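Local coordinates for protein fumarate lyase (Mesorhizobium sp., PDB 3C8T) that belongs to the fumarate lyase superfamily, whose largely helical subunits pack their long central helices together in a tetramer, at residues I27-C30 / V31-E34; I252-M255 / M256-E259. All blocks are in the same frame, centred on the assembly; numbering follows the deposited sequence.

Interaction 1 of 2, residues I27-C30 / V31-E34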
loop_
_atom_site.group_PDB
_atom_site.type_symbol
_atom_site.label_atom_id
_atom_site.label_comp_id
_atom_site.label_asym_id
_atom_site.label_seq_id
_atom_site.Cartn_x
_atom_site.Cartn_y
_atom_site.Cartn_z
ATOM N N ILE A 27 10.492 2.190 -28.850
ATOM C CA ILE A 27 10.635 2.924 -30.103
ATOM C C ILE A 27 10.339 2.071 -31.315
ATOM O O ILE A 27 9.559 2.488 -32.162
ATOM C CB ILE A 27 12.047 3.613 -30.240
ATOM C CG1 ILE A 27 12.211 4.688 -29.150
ATOM C CG2 ILE A 27 12.276 4.161 -31.694
ATOM C CD1 ILE A 27 10.997 5.663 -29.011
ATOM N N SER A 28 10.922 0.880 -31.423
ATOM C CA SER A 28 10.601 0.050 -32.615
ATOM C C SER A 28 9.087 -0.331 -32.737
ATOM O O SER A 28 8.542 -0.387 -33.862
ATOM C CB SER A 28 11.525 -1.158 -32.732
ATOM O OG SER A 28 11.135 -2.136 -31.811
ATOM N N ARG A 29 8.409 -0.539 -31.604
ATOM C CA ARG A 29 6.941 -0.740 -31.596
ATOM C C ARG A 29 6.191 0.536 -31.969
ATOM O O ARG A 29 5.136 0.459 -32.576
ATOM C CB ARG A 29 6.401 -1.229 -30.239
ATOM C CG ARG A 29 7.106 -2.421 -29.549
ATOM C CD ARG A 29 7.687 -3.490 -30.468
ATOM N NE ARG A 29 6.687 -4.284 -31.184
ATOM C CZ ARG A 29 6.354 -5.544 -30.881
ATOM N NH1 ARG A 29 5.434 -6.187 -31.594
ATOM N NH2 ARG A 29 6.912 -6.150 -29.847
ATOM N N CYS A 30 6.743 1.691 -31.583
ATOM C CA CYS A 30 6.234 3.008 -31.982
ATOM C C CYS A 30 6.256 3.222 -33.487
ATOM O O CYS A 30 5.249 3.649 -34.080
ATOM C CB CYS A 30 6.965 4.145 -31.261
ATOM S SG CYS A 30 6.501 4.384 -29.473
ATOM N N VAL A 31 7.394 2.898 -34.108
ATOM C CA VAL A 31 7.509 2.872 -35.563
ATOM C C VAL A 31 6.521 1.863 -36.160
ATOM O O VAL A 31 5.766 2.205 -37.094
ATOM C CB VAL A 31 8.966 2.539 -36.010
ATOM C CG1 VAL A 31 9.079 2.549 -37.513
ATOM C CG2 VAL A 31 9.966 3.512 -35.387
ATOM N N GLU A 32 6.495 0.638 -35.614
ATOM C CA GLU A 32 5.552 -0.395 -36.068
ATOM C C GLU A 32 4.114 0.122 -36.116
ATOM O O GLU A 32 3.396 -0.105 -37.088
ATOM C CB GLU A 32 5.696 -1.700 -35.240
ATOM C CG GLU A 32 4.591 -2.711 -35.503
ATOM C CD GLU A 32 4.702 -4.014 -34.714
ATOM O OE1 GLU A 32 5.670 -4.199 -33.921
ATOM O OE2 GLU A 32 3.796 -4.874 -34.905
ATOM N N THR A 33 3.711 0.861 -35.088
ATOM C CA THR A 33 2.363 1.436 -34.968
ATOM C C THR A 33 2.117 2.503 -36.049
ATOM O O THR A 33 1.061 2.501 -36.687
ATOM C CB THR A 33 2.199 2.043 -33.563
ATOM O OG1 THR A 33 2.448 1.030 -32.575
ATOM C CG2 THR A 33 0.798 2.698 -33.339
ATOM N N GLU A 34 3.081 3.416 -36.237
ATOM C CA GLU A 34 2.937 4.520 -37.204
ATOM C C GLU A 34 2.833 4.000 -38.653
ATOM O O GLU A 34 2.068 4.537 -39.452
ATOM C CB GLU A 34 4.109 5.481 -37.104
ATOM C CG GLU A 34 4.147 6.276 -35.810
ATOM C CD GLU A 34 3.338 7.574 -35.865
ATOM O OE1 GLU A 34 2.641 7.831 -36.877
ATOM O OE2 GLU A 34 3.428 8.347 -34.888
#

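Interaction 2 of 2, residues I252-M255 / M256-E259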
loop_
_atom_site.group_PDB
_atom_site.type_symbol
_atom_site.label_atom_id
_atom_site.label_comp_id
_atom_site.label_asym_id
_atom_site.label_seq_id
_atom_site.Cartn_x
_atom_site.Cartn_y
_atom_site.Cartn_z
ATOM N N ILE A 252 9.070 -23.368 1.700
ATOM C CA ILE A 252 10.420 -23.909 1.464
ATOM C C ILE A 252 11.488 -23.316 2.396
ATOM O O ILE A 252 12.232 -24.062 3.016
ATOM C CB ILE A 252 10.832 -23.797 -0.030
ATOM C CG1 ILE A 252 9.972 -24.784 -0.862
ATOM C CG2 ILE A 252 12.363 -24.030 -0.213
ATOM C CD1 ILE A 252 9.718 -24.334 -2.277
ATOM N N SER A 253 11.528 -21.991 2.548
ATOM C CA SER A 253 12.562 -21.391 3.408
ATOM C C SER A 253 12.411 -21.827 4.859
ATOM O O SER A 253 13.399 -21.998 5.562
ATOM C CB SER A 253 12.641 -19.867 3.252
ATOM O OG SER A 253 11.499 -19.268 3.742
ATOM N N ILE A 254 11.177 -22.049 5.306
ATOM C CA ILE A 254 10.946 -22.531 6.668
ATOM C C ILE A 254 11.297 -24.039 6.761
ATOM O O ILE A 254 11.914 -24.476 7.712
ATOM C CB ILE A 254 9.530 -22.254 7.158
ATOM C CG1 ILE A 254 9.268 -20.724 7.247
ATOM C CG2 ILE A 254 9.288 -23.061 8.488
ATOM C CD1 ILE A 254 7.757 -20.326 7.606
ATOM N N MET A 255 11.008 -24.806 5.729
ATOM C CA MET A 255 11.442 -26.206 5.747
ATOM C C MET A 255 13.009 -26.334 5.710
ATOM O O MET A 255 13.544 -27.398 6.034
ATOM C CB MET A 255 10.752 -27.006 4.619
ATOM C CG MET A 255 9.224 -27.266 4.804
ATOM S SD MET A 255 8.450 -27.882 3.249
ATOM C CE MET A 255 9.202 -29.436 3.152
ATOM N N MET A 256 13.718 -25.256 5.344
ATOM C CA MET A 256 15.217 -25.203 5.377
ATOM C C MET A 256 15.816 -24.825 6.720
ATOM O O MET A 256 17.044 -24.826 6.895
ATOM C CB MET A 256 15.781 -24.296 4.269
ATOM C CG MET A 256 15.677 -24.900 2.842
ATOM S SD MET A 256 16.327 -23.845 1.494
ATOM C CE MET A 256 18.070 -23.834 1.853
ATOM N N THR A 257 14.941 -24.493 7.676
ATOM C CA THR A 257 15.326 -24.268 9.057
ATOM C C THR A 257 16.197 -25.440 9.512
ATOM O O THR A 257 15.873 -26.585 9.256
ATOM C CB THR A 257 14.061 -24.123 9.954
ATOM O OG1 THR A 257 13.254 -23.028 9.490
ATOM C CG2 THR A 257 14.418 -23.827 11.421
ATOM N N THR A 258 17.301 -25.146 10.182
ATOM C CA THR A 258 18.231 -26.174 10.658
ATOM C C THR A 258 17.543 -27.409 11.305
ATOM O O THR A 258 17.776 -28.543 10.914
ATOM C CB THR A 258 19.232 -25.540 11.641
ATOM O OG1 THR A 258 19.943 -24.496 10.956
ATOM C CG2 THR A 258 20.225 -26.629 12.166
ATOM N N GLU A 259 16.650 -27.161 12.255
ATOM C CA GLU A 259 15.939 -28.207 12.951
ATOM C C GLU A 259 14.928 -28.962 12.083
ATOM O O GLU A 259 14.468 -30.011 12.512
ATOM C CB GLU A 259 15.219 -27.629 14.186
ATOM C CG GLU A 259 16.152 -27.017 15.260
ATOM C CD GLU A 259 16.418 -25.493 15.065
ATOM O OE1 GLU A 259 16.133 -24.961 13.955
ATOM O OE2 GLU A 259 16.895 -24.831 16.031
#

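Interaction 1 of 2, residues I27-C30 / V31-E34
R29 and E32, one turn apart on helix 23-43, run out from the helix alongside each other, a short-range salt bridge on its more open flank. R29 NE meets E32 OE1 at 2.9 Å on the syn side of the carboxylate, 30° out of its plane, while a weak second bond joins NH1 to the same oxygen. R29 folds back on itself (chi3 -69°) toward the straight chain of E32, and the guanidinium and carboxylate planes differ by only 14°. NH2 turns instead to D118 on helix 104-140. The buried flank is knit more closely. T33 sets OG1 beside its own backbone N, from where the hydroxyl donates to R29 O at 2.7 Å; T33 N reaches that carbonyl at 2.9 Å from the opposite face of its plane. C30 and E34 face helix 80-91, C30 against I80 and L83, and E34 OE2 is hydrogen-bonded to H99 ND1. Between I27 and V31 the side chains barely meet, CG2 to CG2 at 4.4 Å, although V31 N bonds I27 O. With two acids sharing its guanidinium, R29 probably keeps its positive charge, and the two acids probably limit how far that group can turn.

Interaction 2 of 2, residues I252-M255 / M256-E259
T257 and I254 close the C-terminal end of helix 229-255, one of the long helices of the fumarate lyase fold, where the chain leaves the helix for a loop. T257 CB lies 3.1 Å from I254 O. OG1, anti to its own carbonyl carbon (chi1 -59°), turns back toward the last helical turn and donates to I254 O at 2.7 Å, in the carbonyl plane and on a lone pair; it also passes 4.1 Å from I254 CG2. T257 N takes the same oxygen at 3.0 Å from above that plane, so two donors of one residue grip a single carbonyl. One residue earlier, M256 N makes weak bonds to both I252 O and S253 O, a sign that the regular helical pattern is giving way. Beyond the turn the loop enters a subunit interface, where E259 forms a salt bridge with R149 of the second subunit and T257 packs on L152 of that subunit. The M256 side chain runs alongside the last turn and can be followed outward: its CB is 3.6 Å from S253 O, its CG 3.5 Å from I252 O, and farther out SD rests 4.3 Å from I252 CG2.

In the fold
T33 and T257 each return a hydroxyl to a carbonyl of the preceding helical turn, but in different settings. In interaction 1 the helix continues past the threonine; in interaction 2 the helix has ended. The two sites lie on opposite sides of the chain's centre, with their own centres about 49 Å apart and their nearest atoms about 33 Å apart, so they do not touch. Residues 27-34 pack against helices of their own subunit, and no other chain of the assembly touches them. Residues 252-259, by contrast, sit among three subunits: H154 of the second subunit hydrogen-bonds to both T258 and E259, while F311 of the third packs on I254 and M255.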